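Local coordinates for mannosyl-glycoprotein endo-beta-N-acetylglucosamidase-like domain-containing protein (Pseudomonas protegens, PDB 4KT3) that acts as a type VI secretion effector, a glycoside hydrolase directed at peptidoglycan, and is seen here in complex with its immunity protein, at residues M87-P92 against K107-D112; Q68-G73 against N82-M87; A29-N34 against R172-C177; P58-L63 against D166-V171; M136-A141 against R162-I167. All coordinates share one frame; numbering follows the deposited sequence.

Interaction 1. Residues M87-P92 against K107-D112; sequences MHAPAP and KVAKFD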
# COMPACT_ATOMS: atom_id res chain seq x y z
N MSE A 87 -5.51 -11.95 -3.95
CA MSE A 87 -6.62 -12.88 -4.00
C MSE A 87 -6.45 -13.98 -2.99
O MSE A 87 -5.41 -14.63 -2.93
CB MSE A 87 -6.68 -13.55 -5.38
CG MSE A 87 -6.77 -12.59 -6.54
SE MSE A 87 -8.56 -11.90 -6.80
CE MSE A 87 -9.42 -13.50 -7.47
N HIS A 88 -7.51 -14.20 -2.21
CA HIS A 88 -7.60 -15.36 -1.35
C HIS A 88 -7.66 -16.63 -2.20
O HIS A 88 -8.26 -16.65 -3.29
CB HIS A 88 -8.85 -15.27 -0.47
CG HIS A 88 -8.79 -14.20 0.58
ND1 HIS A 88 -9.86 -13.89 1.39
CD2 HIS A 88 -7.78 -13.37 0.95
CE1 HIS A 88 -9.51 -12.92 2.22
NE2 HIS A 88 -8.26 -12.58 1.96
N ALA A 89 -7.03 -17.68 -1.71
CA ALA A 89 -7.13 -18.99 -2.33
C ALA A 89 -8.39 -19.70 -1.82
O ALA A 89 -8.76 -19.56 -0.64
CB ALA A 89 -5.91 -19.82 -2.01
N PRO A 90 -9.04 -20.50 -2.68
CA PRO A 90 -8.65 -20.76 -4.06
C PRO A 90 -9.15 -19.70 -5.02
O PRO A 90 -10.24 -19.15 -4.82
CB PRO A 90 -9.31 -22.11 -4.37
CG PRO A 90 -10.55 -22.13 -3.49
CD PRO A 90 -10.17 -21.34 -2.24
N ALA A 91 -8.36 -19.42 -6.06
CA ALA A 91 -8.73 -18.45 -7.08
C ALA A 91 -8.52 -19.10 -8.44
O ALA A 91 -7.64 -19.94 -8.59
CB ALA A 91 -7.89 -17.21 -6.95
N PRO A 92 -9.34 -18.72 -9.44
CA PRO A 92 -9.11 -19.25 -10.78
C PRO A 92 -7.69 -18.94 -11.25
O PRO A 92 -7.15 -17.87 -10.95
CB PRO A 92 -10.13 -18.51 -11.64
CG PRO A 92 -11.17 -18.02 -10.69
CD PRO A 92 -10.46 -17.77 -9.40
N LYS A 107 -5.60 -18.63 3.22
CA LYS A 107 -4.49 -18.75 2.29
C LYS A 107 -4.66 -17.75 1.16
O LYS A 107 -5.77 -17.36 0.83
CB LYS A 107 -4.40 -20.17 1.75
CG LYS A 107 -4.08 -21.21 2.81
CD LYS A 107 -3.61 -22.50 2.16
CE LYS A 107 -3.43 -23.62 3.17
NZ LYS A 107 -3.00 -24.87 2.50
N VAL A 108 -3.53 -17.32 0.59
CA VAL A 108 -3.55 -16.49 -0.60
C VAL A 108 -3.01 -17.28 -1.79
O VAL A 108 -2.14 -18.15 -1.65
CB VAL A 108 -2.76 -15.16 -0.44
CG1 VAL A 108 -3.43 -14.27 0.60
CG2 VAL A 108 -1.32 -15.42 -0.05
N ALA A 109 -3.53 -16.95 -2.95
CA ALA A 109 -3.19 -17.65 -4.18
C ALA A 109 -1.79 -17.28 -4.68
O ALA A 109 -1.29 -16.19 -4.43
CB ALA A 109 -4.20 -17.32 -5.24
N LYS A 110 -1.20 -18.22 -5.42
CA LYS A 110 0.02 -17.97 -6.19
C LYS A 110 -0.34 -18.04 -7.67
O LYS A 110 -1.18 -18.85 -8.06
CB LYS A 110 1.07 -19.04 -5.90
CG LYS A 110 1.39 -19.27 -4.45
CD LYS A 110 2.48 -20.33 -4.31
CE LYS A 110 2.92 -20.49 -2.86
NZ LYS A 110 4.12 -21.36 -2.72
N PHE A 111 0.30 -17.20 -8.48
CA PHE A 111 0.10 -17.17 -9.92
C PHE A 111 1.41 -17.20 -10.71
O PHE A 111 2.49 -16.99 -10.15
CB PHE A 111 -0.67 -15.91 -10.32
CG PHE A 111 -2.03 -15.82 -9.70
CD1 PHE A 111 -3.09 -16.51 -10.24
CD2 PHE A 111 -2.24 -15.06 -8.56
CE1 PHE A 111 -4.33 -16.46 -9.67
CE2 PHE A 111 -3.48 -14.99 -7.99
CZ PHE A 111 -4.53 -15.70 -8.53
N ASP A 112 1.30 -17.43 -12.02
CA ASP A 112 2.47 -17.41 -12.90
C ASP A 112 2.99 -16.00 -13.19
O ASP A 112 4.17 -15.83 -13.55
CB ASP A 112 2.13 -18.07 -14.24
CG ASP A 112 2.22 -19.58 -14.20
OD1 ASP A 112 3.11 -20.13 -13.52
OD2 ASP A 112 1.39 -20.23 -14.88
O HOH W 1 -8.27 -19.02 1.82

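Interaction 2. Residues Q68-G73 against N82-M87; sequences QESQYG and NNYFSM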
# COMPACT_ATOMS: atom_id res chain seq x y z
N GLN A 68 -3.05 -0.63 -4.99
CA GLN A 68 -3.58 -0.74 -3.64
C GLN A 68 -3.24 -2.08 -2.99
O GLN A 68 -2.81 -2.15 -1.85
CB GLN A 68 -5.11 -0.56 -3.72
CG GLN A 68 -5.93 -1.12 -2.55
CD GLN A 68 -5.78 -0.33 -1.26
OE1 GLN A 68 -4.79 0.37 -1.04
NE2 GLN A 68 -6.78 -0.46 -0.39
N GLU A 69 -3.46 -3.18 -3.72
CA GLU A 69 -3.29 -4.50 -3.12
C GLU A 69 -1.83 -4.87 -2.94
O GLU A 69 -1.49 -5.59 -1.99
CB GLU A 69 -3.97 -5.56 -3.99
CG GLU A 69 -5.48 -5.39 -4.16
CD GLU A 69 -6.21 -5.48 -2.85
OE1 GLU A 69 -6.15 -6.55 -2.20
OE2 GLU A 69 -6.84 -4.47 -2.48
N SER A 70 -0.99 -4.40 -3.85
CA SER A 70 0.42 -4.80 -3.90
C SER A 70 1.42 -3.77 -3.39
O SER A 70 2.62 -4.00 -3.47
CB SER A 70 0.80 -5.18 -5.34
OG SER A 70 0.93 -4.05 -6.17
N GLN A 71 0.91 -2.64 -2.89
CA GLN A 71 1.76 -1.53 -2.46
C GLN A 71 2.71 -1.16 -3.61
O GLN A 71 3.94 -1.08 -3.46
CB GLN A 71 2.53 -1.90 -1.18
CG GLN A 71 1.61 -2.14 0.04
CD GLN A 71 0.81 -3.43 -0.05
OE1 GLN A 71 -0.44 -3.44 0.05
NE2 GLN A 71 1.51 -4.53 -0.25
N TYR A 72 2.11 -0.89 -4.75
CA TYR A 72 2.82 -0.55 -5.96
C TYR A 72 3.93 -1.57 -6.23
O TYR A 72 5.07 -1.23 -6.57
CB TYR A 72 3.36 0.88 -5.89
CG TYR A 72 2.31 1.97 -6.12
CD1 TYR A 72 2.08 2.46 -7.39
CD2 TYR A 72 1.59 2.52 -5.06
CE1 TYR A 72 1.14 3.46 -7.62
CE2 TYR A 72 0.64 3.54 -5.28
CZ TYR A 72 0.45 4.01 -6.56
OH TYR A 72 -0.45 5.02 -6.85
N GLY A 73 3.57 -2.84 -6.09
CA GLY A 73 4.44 -3.93 -6.46
C GLY A 73 5.51 -4.26 -5.44
O GLY A 73 6.38 -5.10 -5.71
N ASN A 82 3.40 -13.47 -7.27
CA ASN A 82 2.79 -12.82 -8.44
C ASN A 82 1.31 -12.54 -8.24
O ASN A 82 0.56 -12.49 -9.21
CB ASN A 82 2.99 -13.65 -9.71
CG ASN A 82 4.44 -13.82 -10.07
OD1 ASN A 82 5.22 -12.87 -10.04
ND2 ASN A 82 4.82 -15.03 -10.42
N ASN A 83 0.89 -12.36 -6.99
CA ASN A 83 -0.52 -12.15 -6.72
C ASN A 83 -0.74 -10.67 -6.45
O ASN A 83 -0.69 -10.22 -5.29
CB ASN A 83 -0.95 -13.02 -5.54
CG ASN A 83 -2.44 -12.92 -5.22
OD1 ASN A 83 -3.17 -12.08 -5.76
ND2 ASN A 83 -2.89 -13.76 -4.30
N TYR A 84 -0.96 -9.92 -7.53
CA TYR A 84 -1.03 -8.45 -7.45
C TYR A 84 -2.41 -7.94 -7.05
O TYR A 84 -2.61 -6.74 -6.94
CB TYR A 84 -0.54 -7.81 -8.75
CG TYR A 84 0.95 -7.90 -8.94
CD1 TYR A 84 1.54 -9.06 -9.41
CD2 TYR A 84 1.77 -6.81 -8.67
CE1 TYR A 84 2.92 -9.14 -9.59
CE2 TYR A 84 3.13 -6.88 -8.85
CZ TYR A 84 3.70 -8.05 -9.30
OH TYR A 84 5.07 -8.13 -9.46
N PHE A 85 -3.35 -8.85 -6.78
CA PHE A 85 -4.69 -8.47 -6.34
C PHE A 85 -5.01 -9.06 -4.98
O PHE A 85 -6.15 -9.01 -4.52
CB PHE A 85 -5.71 -8.85 -7.43
CG PHE A 85 -5.56 -8.02 -8.67
CD1 PHE A 85 -4.60 -8.35 -9.62
CD2 PHE A 85 -6.31 -6.87 -8.85
CE1 PHE A 85 -4.41 -7.56 -10.72
CE2 PHE A 85 -6.12 -6.08 -9.97
CZ PHE A 85 -5.17 -6.43 -10.90
N SER A 86 -3.96 -9.59 -4.33
CA SER A 86 -4.06 -10.25 -3.03
C SER A 86 -5.29 -11.15 -2.92
O SER A 86 -6.02 -11.12 -1.91
CB SER A 86 -4.01 -9.23 -1.89
OG SER A 86 -2.79 -8.51 -1.92
N MSE A 87 -5.51 -11.95 -3.95
CA MSE A 87 -6.62 -12.88 -4.00
C MSE A 87 -6.45 -13.98 -2.99
O MSE A 87 -5.41 -14.63 -2.93
CB MSE A 87 -6.68 -13.55 -5.38
CG MSE A 87 -6.77 -12.59 -6.54
SE MSE A 87 -8.56 -11.90 -6.80
CE MSE A 87 -9.42 -13.50 -7.47
O HOH W 2 6.83 -6.61 -7.92

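Interaction 3. Residues A29-N34 against R172-C177; sequences ARLCNN and RGRMAC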
# COMPACT_ATOMS: atom_id res chain seq x y z
N ALA A 29 3.68 16.60 -11.69
CA ALA A 29 5.04 16.77 -11.19
C ALA A 29 5.25 15.93 -9.93
O ALA A 29 5.98 14.93 -9.96
CB ALA A 29 5.33 18.23 -10.89
N ARG A 30 4.61 16.32 -8.84
CA ARG A 30 4.77 15.62 -7.57
C ARG A 30 4.58 14.12 -7.75
O ARG A 30 5.38 13.32 -7.26
CB ARG A 30 3.79 16.16 -6.52
N LEU A 31 3.52 13.73 -8.46
CA LEU A 31 3.23 12.31 -8.68
C LEU A 31 4.44 11.58 -9.23
O LEU A 31 4.69 10.44 -8.83
CB LEU A 31 2.05 12.12 -9.64
CG LEU A 31 0.66 12.37 -9.05
CD1 LEU A 31 -0.40 12.33 -10.15
CD2 LEU A 31 0.35 11.34 -7.96
N CYS A 32 5.19 12.23 -10.12
CA CYS A 32 6.29 11.56 -10.82
C CYS A 32 7.54 11.40 -9.96
O CYS A 32 8.49 10.72 -10.34
CB CYS A 32 6.65 12.30 -12.11
SG CYS A 32 5.32 12.46 -13.34
N ASN A 33 7.54 12.03 -8.79
CA ASN A 33 8.70 11.99 -7.90
C ASN A 33 8.75 10.73 -7.03
O ASN A 33 9.78 10.42 -6.44
CB ASN A 33 8.74 13.24 -7.02
CG ASN A 33 9.03 14.48 -7.81
OD1 ASN A 33 9.67 14.42 -8.85
ND2 ASN A 33 8.56 15.62 -7.32
N ASN A 34 7.63 10.02 -6.95
CA ASN A 34 7.58 8.74 -6.24
C ASN A 34 8.04 7.67 -7.22
O ASN A 34 7.25 7.12 -7.99
CB ASN A 34 6.17 8.47 -5.75
CG ASN A 34 6.06 7.19 -4.95
OD1 ASN A 34 6.92 6.30 -5.05
ND2 ASN A 34 5.00 7.08 -4.14
N ARG A 172 -3.73 7.15 -12.70
CA ARG A 172 -3.99 7.81 -13.98
C ARG A 172 -2.92 8.86 -14.26
O ARG A 172 -2.42 8.96 -15.39
CB ARG A 172 -5.38 8.46 -14.00
CG ARG A 172 -5.82 8.96 -15.38
CD ARG A 172 -7.07 9.85 -15.28
NE ARG A 172 -8.18 9.16 -14.64
CZ ARG A 172 -9.04 9.72 -13.79
NH1 ARG A 172 -8.94 11.00 -13.46
NH2 ARG A 172 -10.01 8.98 -13.27
N GLY A 173 -2.59 9.66 -13.25
CA GLY A 173 -1.57 10.68 -13.41
C GLY A 173 -0.18 10.10 -13.59
O GLY A 173 0.62 10.60 -14.39
N ARG A 174 0.14 9.04 -12.85
CA ARG A 174 1.46 8.43 -12.94
C ARG A 174 1.70 7.73 -14.27
O ARG A 174 2.85 7.52 -14.67
CB ARG A 174 1.67 7.47 -11.75
CG ARG A 174 1.89 8.25 -10.47
CD ARG A 174 2.22 7.42 -9.25
NE ARG A 174 2.76 8.33 -8.23
CZ ARG A 174 2.35 8.45 -6.97
NH1 ARG A 174 1.38 7.70 -6.47
NH2 ARG A 174 2.94 9.34 -6.18
N MSE A 175 0.63 7.42 -14.99
CA MSE A 175 0.77 6.85 -16.33
C MSE A 175 1.42 7.82 -17.32
O MSE A 175 1.97 7.40 -18.33
CB MSE A 175 -0.61 6.40 -16.86
CG MSE A 175 -1.13 5.13 -16.20
SE MSE A 175 -2.89 4.62 -16.75
CE MSE A 175 -2.51 4.13 -18.60
N ALA A 176 1.39 9.11 -17.00
CA ALA A 176 1.99 10.15 -17.82
C ALA A 176 3.48 10.39 -17.51
O ALA A 176 4.15 11.16 -18.20
CB ALA A 176 1.21 11.46 -17.63
N CYS A 177 3.99 9.74 -16.47
CA CYS A 177 5.35 9.97 -15.99
C CYS A 177 6.36 9.12 -16.75
O CYS A 177 7.57 9.36 -16.65
CB CYS A 177 5.45 9.62 -14.51
SG CYS A 177 4.44 10.61 -13.40
OXT CYS A 177 5.99 8.16 -17.43
O HOH W 3 2.85 9.09 -3.18

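Interaction 4. Residues P58-L63 against D166-V171; sequences PVENLL and DIIIAV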
# COMPACT_ATOMS: atom_id res chain seq x y z
N PRO A 58 -11.92 1.86 -17.35
CA PRO A 58 -10.67 2.59 -17.56
C PRO A 58 -9.50 1.79 -16.98
O PRO A 58 -9.61 1.22 -15.90
CB PRO A 58 -10.87 3.88 -16.75
CG PRO A 58 -12.35 4.03 -16.60
CD PRO A 58 -12.87 2.61 -16.52
N VAL A 59 -8.39 1.74 -17.71
CA VAL A 59 -7.27 0.92 -17.27
C VAL A 59 -6.78 1.30 -15.87
O VAL A 59 -6.38 0.44 -15.08
CB VAL A 59 -6.12 0.93 -18.31
CG1 VAL A 59 -5.51 2.31 -18.45
CG2 VAL A 59 -5.08 -0.11 -17.94
N GLU A 60 -6.82 2.59 -15.54
CA GLU A 60 -6.38 3.05 -14.23
C GLU A 60 -7.20 2.47 -13.09
O GLU A 60 -6.73 2.40 -11.95
CB GLU A 60 -6.39 4.58 -14.14
CG GLU A 60 -7.74 5.26 -14.36
CD GLU A 60 -7.99 5.70 -15.80
OE1 GLU A 60 -7.46 5.05 -16.75
OE2 GLU A 60 -8.73 6.68 -15.98
N ASN A 61 -8.43 2.07 -13.36
CA ASN A 61 -9.24 1.47 -12.29
C ASN A 61 -8.65 0.12 -11.88
O ASN A 61 -8.51 -0.19 -10.68
CB ASN A 61 -10.69 1.27 -12.72
CG ASN A 61 -11.45 2.58 -12.91
OD1 ASN A 61 -10.86 3.63 -13.16
ND2 ASN A 61 -12.77 2.51 -12.81
N LEU A 62 -8.31 -0.69 -12.88
CA LEU A 62 -7.71 -2.00 -12.66
C LEU A 62 -6.29 -1.88 -12.11
O LEU A 62 -5.92 -2.58 -11.15
CB LEU A 62 -7.72 -2.82 -13.95
CG LEU A 62 -7.24 -4.26 -13.84
CD1 LEU A 62 -8.15 -5.10 -12.95
CD2 LEU A 62 -7.09 -4.89 -15.25
N LEU A 63 -5.48 -1.02 -12.73
CA LEU A 63 -4.11 -0.84 -12.31
C LEU A 63 -4.05 -0.20 -10.92
O LEU A 63 -3.18 -0.54 -10.11
CB LEU A 63 -3.37 0.01 -13.35
CG LEU A 63 -1.87 0.25 -13.13
CD1 LEU A 63 -1.08 -1.04 -12.97
CD2 LEU A 63 -1.28 1.08 -14.27
N ASP A 166 -8.97 7.66 -4.93
CA ASP A 166 -7.81 8.55 -4.96
C ASP A 166 -6.58 7.84 -5.53
O ASP A 166 -5.80 8.45 -6.27
CB ASP A 166 -7.50 9.10 -3.56
CG ASP A 166 -8.49 10.19 -3.14
OD1 ASP A 166 -9.28 10.64 -3.99
OD2 ASP A 166 -8.46 10.59 -1.96
N ILE A 167 -6.40 6.57 -5.20
CA ILE A 167 -5.30 5.79 -5.77
C ILE A 167 -5.46 5.66 -7.28
O ILE A 167 -4.50 5.79 -8.04
CB ILE A 167 -5.19 4.40 -5.13
CG1 ILE A 167 -4.69 4.54 -3.69
CG2 ILE A 167 -4.25 3.50 -5.91
CD1 ILE A 167 -4.71 3.25 -2.90
N ILE A 168 -6.70 5.42 -7.72
CA ILE A 168 -6.98 5.28 -9.15
C ILE A 168 -6.63 6.57 -9.88
O ILE A 168 -6.02 6.56 -10.96
CB ILE A 168 -8.46 4.90 -9.36
CG1 ILE A 168 -8.67 3.43 -8.95
CG2 ILE A 168 -8.89 5.11 -10.80
CD1 ILE A 168 -10.13 3.03 -8.77
N ILE A 169 -6.98 7.71 -9.29
CA ILE A 169 -6.69 9.00 -9.90
C ILE A 169 -5.18 9.25 -9.93
O ILE A 169 -4.63 9.77 -10.92
CB ILE A 169 -7.44 10.13 -9.18
CG1 ILE A 169 -8.94 9.96 -9.40
CG2 ILE A 169 -6.98 11.50 -9.68
CD1 ILE A 169 -9.81 10.77 -8.46
N ALA A 170 -4.49 8.85 -8.86
CA ALA A 170 -3.04 8.99 -8.80
C ALA A 170 -2.36 8.12 -9.86
O ALA A 170 -1.41 8.56 -10.52
CB ALA A 170 -2.52 8.64 -7.41
N VAL A 171 -2.84 6.90 -10.02
CA VAL A 171 -2.33 6.01 -11.06
C VAL A 171 -2.54 6.61 -12.44
O VAL A 171 -1.64 6.59 -13.27
CB VAL A 171 -2.94 4.58 -10.93
CG1 VAL A 171 -2.77 3.76 -12.21
CG2 VAL A 171 -2.30 3.86 -9.77

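Interaction 5. Residues M136-A141 against R162-I167; sequences MAFAQA and RYLADI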
# COMPACT_ATOMS: atom_id res chain seq x y z
N MSE A 136 -15.34 5.99 -7.92
CA MSE A 136 -16.16 5.71 -6.74
C MSE A 136 -17.13 4.56 -6.97
O MSE A 136 -17.28 3.69 -6.11
CB MSE A 136 -16.95 6.95 -6.32
CG MSE A 136 -16.08 8.03 -5.72
SE MSE A 136 -15.48 7.53 -3.95
CE MSE A 136 -17.14 7.83 -2.99
N ALA A 137 -17.79 4.56 -8.12
CA ALA A 137 -18.70 3.47 -8.48
C ALA A 137 -17.95 2.15 -8.53
O ALA A 137 -18.46 1.11 -8.11
CB ALA A 137 -19.35 3.76 -9.82
N PHE A 138 -16.74 2.18 -9.08
CA PHE A 138 -15.91 0.99 -9.13
C PHE A 138 -15.64 0.44 -7.72
O PHE A 138 -15.83 -0.75 -7.46
CB PHE A 138 -14.59 1.30 -9.87
CG PHE A 138 -13.63 0.14 -9.93
CD1 PHE A 138 -13.86 -0.94 -10.76
CD2 PHE A 138 -12.50 0.13 -9.13
CE1 PHE A 138 -12.97 -1.99 -10.82
CE2 PHE A 138 -11.60 -0.92 -9.18
CZ PHE A 138 -11.84 -1.99 -10.01
N ALA A 139 -15.20 1.30 -6.81
CA ALA A 139 -14.88 0.85 -5.47
C ALA A 139 -16.13 0.31 -4.78
O ALA A 139 -16.09 -0.70 -4.08
CB ALA A 139 -14.28 1.99 -4.67
N GLN A 140 -17.26 0.98 -4.99
CA GLN A 140 -18.51 0.53 -4.39
C GLN A 140 -18.94 -0.85 -4.92
O GLN A 140 -19.43 -1.68 -4.17
CB GLN A 140 -19.61 1.57 -4.59
CG GLN A 140 -19.36 2.86 -3.79
CD GLN A 140 -20.04 4.08 -4.39
OE1 GLN A 140 -20.68 4.00 -5.44
NE2 GLN A 140 -19.89 5.22 -3.72
N ALA A 141 -18.71 -1.10 -6.20
CA ALA A 141 -19.04 -2.39 -6.79
C ALA A 141 -18.12 -3.47 -6.23
O ALA A 141 -18.53 -4.63 -6.06
CB ALA A 141 -18.94 -2.33 -8.31
N ARG A 162 -13.46 6.26 -1.29
CA ARG A 162 -12.75 7.50 -1.58
C ARG A 162 -11.24 7.24 -1.59
O ARG A 162 -10.51 7.80 -2.41
CB ARG A 162 -13.11 8.57 -0.57
CG ARG A 162 -12.50 9.93 -0.86
CD ARG A 162 -13.12 10.56 -2.10
NE ARG A 162 -12.31 10.32 -3.29
CZ ARG A 162 -12.70 10.62 -4.53
NH1 ARG A 162 -13.89 11.16 -4.75
NH2 ARG A 162 -11.90 10.37 -5.56
N TYR A 163 -10.78 6.40 -0.66
CA TYR A 163 -9.37 6.06 -0.57
C TYR A 163 -8.90 5.35 -1.86
O TYR A 163 -7.88 5.71 -2.44
CB TYR A 163 -9.10 5.21 0.68
CG TYR A 163 -7.65 4.82 0.87
CD1 TYR A 163 -7.16 3.62 0.36
CD2 TYR A 163 -6.76 5.64 1.55
CE1 TYR A 163 -5.82 3.26 0.51
CE2 TYR A 163 -5.43 5.29 1.71
CZ TYR A 163 -4.97 4.10 1.20
OH TYR A 163 -3.66 3.74 1.35
N LEU A 164 -9.66 4.35 -2.31
CA LEU A 164 -9.28 3.63 -3.51
C LEU A 164 -9.41 4.54 -4.74
O LEU A 164 -8.57 4.50 -5.63
CB LEU A 164 -10.15 2.39 -3.70
CG LEU A 164 -9.91 1.56 -4.98
CD1 LEU A 164 -8.46 1.15 -5.10
CD2 LEU A 164 -10.78 0.33 -4.96
N ALA A 165 -10.48 5.34 -4.78
CA ALA A 165 -10.69 6.23 -5.90
C ALA A 165 -9.51 7.20 -6.05
O ALA A 165 -9.09 7.51 -7.17
CB ALA A 165 -12.02 6.99 -5.75
N ASP A 166 -8.97 7.66 -4.93
CA ASP A 166 -7.81 8.55 -4.96
C ASP A 166 -6.58 7.84 -5.53
O ASP A 166 -5.80 8.45 -6.27
CB ASP A 166 -7.50 9.10 -3.56
CG ASP A 166 -8.49 10.19 -3.14
OD1 ASP A 166 -9.28 10.64 -3.99
OD2 ASP A 166 -8.46 10.59 -1.96
N ILE A 167 -6.40 6.57 -5.20
CA ILE A 167 -5.30 5.79 -5.77
C ILE A 167 -5.46 5.66 -7.28
O ILE A 167 -4.50 5.79 -8.04
CB ILE A 167 -5.19 4.40 -5.13
CG1 ILE A 167 -4.69 4.54 -3.69
CG2 ILE A 167 -4.25 3.50 -5.91
CD1 ILE A 167 -4.71 3.25 -2.90

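Interaction 1. Residues M87-P92 against K107-D112
Phe111 sets its CG opposite its own carbonyl carbon, beside the backbone N (chi1 -60°), and with chi2 at -81° the ring is carried across to Ala91 and Pro92. It meets them with its rim: CE1 lies 3.4 Å from Pro92 O, which sits in the plane of the ring at its edge, and CZ is 4.0 Å from the methyl CB of Ala91. Met87 adds its CG to the same ring, 4.3 Å from Phe111 CZ, while the selenium end of this selenomethionine turns off elsewhere. The methyl of Ala91 rests on both this ring and Ala109, its CB 4.1 Å from Ala109 CB.

Beside these side chains runs a short piece of backbone pairing. Ala109 N donates to Met87 O (3.0 Å) in an almost straight bond, nearly along the C=O axis, and Ala89 N donates to Lys107 O (2.9 Å) from above the carbonyl plane. A water joins Ala89 O and Lys107 N at the end of the pair. The His88 ring leaves the interface to bond Asn70 of the immunity protein chain.

The arrangement is a single beta bridge, His88 with Val108, by which an irregular loop is laid against strand 108-110, whose other edge pairs with strand 96-98.

Interaction 2. Residues Q68-G73 against N82-M87
Glu69 lies with its aliphatic part alongside the backbone of the Asn83-Ser86 turn: CB is 3.5 Å from Tyr84 O. A bend at chi2 (-62°) folds the chain back, leaving OE1 3.4 Å from Ser86 CB. That carboxylate oxygen also nears Phe85 O, but both are acceptors and no bond joins them. Tyr84 turns the edge of its ring to Ser70, CD2 lying 3.8 Å from Ser70 OG, while its CE2 comes up to Gly73 CA. Further out a water joins Tyr84 OH to Gly73 O.

Each side is braced internally. Ser70 OG accepts from Gly73 N (2.9 Å) and also bonds Ala66 O; the Asn83 amide takes the Met87 N-H on OD1 and gives ND2 to Met87 O, in plane and on a lone pair. Tyr79 of the immunity protein chain bonds Ser86 OG and packs on Glu69.

The result is an ST motif at the end of helix 59-70 set against a type I turn from Asn83 to Ser86, within a lysozyme-clan domain.

Interaction 3. Residues A29-N34 against R172-C177
Cys32 and Cys177 supply the covalent tie, a disulfide with SG-SG 2.0 Å and a left-handed chi3 of -83°. It fastens the first modelled turn of the chain to the very C-terminal residue.

Hydrogen bonding centres on one backbone oxygen. Arg174 NE donates to Leu31 O (2.9 Å) in a fairly straight bond, with the oxygen at the guanidinium edge and in its plane; NH2 adds a weak second bond to the same atom. A side chain extended from CG to NE carries the group this far. A water accepts from both Arg174 NH2 and Asn34 ND2, while NH1 turns to the hydroxyl of Tyr72.

Packing flanks the guanidinium on both faces. Leu31 CD2 sits over the centre of one, 3.7 Å from Arg174 CZ; Asn34 stands on the opposite face, its amide plane steeply tilted (74°), with CB 3.4 Å from Arg174 NH2. The other Leu31 methyl, CD1, rests 3.8 Å from Gly173 CA. Asn34 OD1 caps Ala37 N at the start of helix 35-54 and bonds His59 of the immunity protein chain.

Edge bonds and packing on both faces should fix the rotation of the cation, whose charge probably polarises the Leu31 carbonyl, while the disulfide ties the C-terminal residue to the segment just before helix 35-54 without depending on these polar contacts.

Interaction 4. Residues P58-L63 against D166-V171
Ile168 points into helix 59-63 and shares itself between Glu60 and Asn61, in a steep helix-helix crossing of the largely alpha-helical, lysozyme-clan domain; the short axes approach to 8.2 Å at 117°. Its CG2 branch, anti to the backbone N, makes the closest approach, lying 3.4 Å from Asn61 OD1 and 3.7 Å from Glu60 CG. The longer branch goes along the backbone instead, with CG1 3.7 Å from Glu60 O and CD1 near Asn61 CA. One turn on, Val171 continues the row, and no hydrogen bond passes between the segments.

Around this shell a general principle is at work: polar side chains can pack by their carbons while the Glu60 carboxylate and Asn61 ND2 find partners outside the two segments. Glu60 starts with CG between its backbone N and carbonyl carbon (chi1 61°) and then bends, so its methylenes face Ile168 and Val171 while the carboxylate turns outward into a salt bridge with Arg172. Asn61 gives its ND2 to Arg133 O, which holds the amide with OD1 beside the isoleucine. The ring of Phe138, on helix 135-144, packs on both Asn61 and Ile168, and Phe40 of helix 35-54 backs Leu63.

At the far end of the contact Leu63 meets Val171 obliquely, and a single methyl, Val171 CG1, touches both CG and CD2 of Leu63, each at 3.7 Å.

Interaction 5. Residues M136-A141 against R162-I167
Met136, modelled as selenomethionine, buries the largest area here and does so by curling: bends at chi2 and chi3 (-73° and -75°) bring the selenium back over helix 162-167. SE lies 3.6 Å from Arg162 N and 3.9 Å from Ala165 CB, so it rests on backbone as much as on side chain.

Arg162 answers from the other helix. Bent at chi2 and chi3 as well, it returns its guanidinium across the selenomethionine at about a right angle, with SE over one face, displaced toward the rim, and Met136 CG 3.9 Å from NH1. Asp166, one turn along, holds the group by a salt bridge from Arg162 NH2 to Asp166 OD1 (3.1 Å), whose two hydrogen bonds, from NE and NH2, are weak.

Leu164 supplies the inner half of the contact. Its CD2 meets Ala139 CB at 3.9 Å and approaches Phe138 CE2 more loosely at 4.5 Å. Gln68 of helix 59-70 and Leu142 pack on the same leucine.

Small alanines, Ala139 and Ala165, sit where the backbones come close, and the axes of the two short segments approach to 8.5 Å at 128°. This is a two-helix packing of helix 135-144 against the start of helix 160-174, grading from a buried apolar side, with Leu164, Ala139 and Phe138, to the Arg162-Asp166 ion pair.

How the interactions relate
Helix 160-174 takes part in three contacts: interaction 5 near its start, interaction 4 in its middle and interaction 3 at its end. Interactions 4 and 5 share Asp166 and Ile167, are buried and make no hydrogen bonds across the segments; Phe138 of interaction 5 also packs on interaction 4. Interaction 2, also buried and nearest the chain centre, has no clear bond across either, and uses the other end of the helix that serves interaction 4. Interaction 3 is partly exposed and relies on a disulfide and an arginine, with Arg172 to Glu60 linking it to interaction 4. Interaction 1, buried though far from the centre, adds backbone bonds to its packing and joins interaction 2 through Met87 and Asn83.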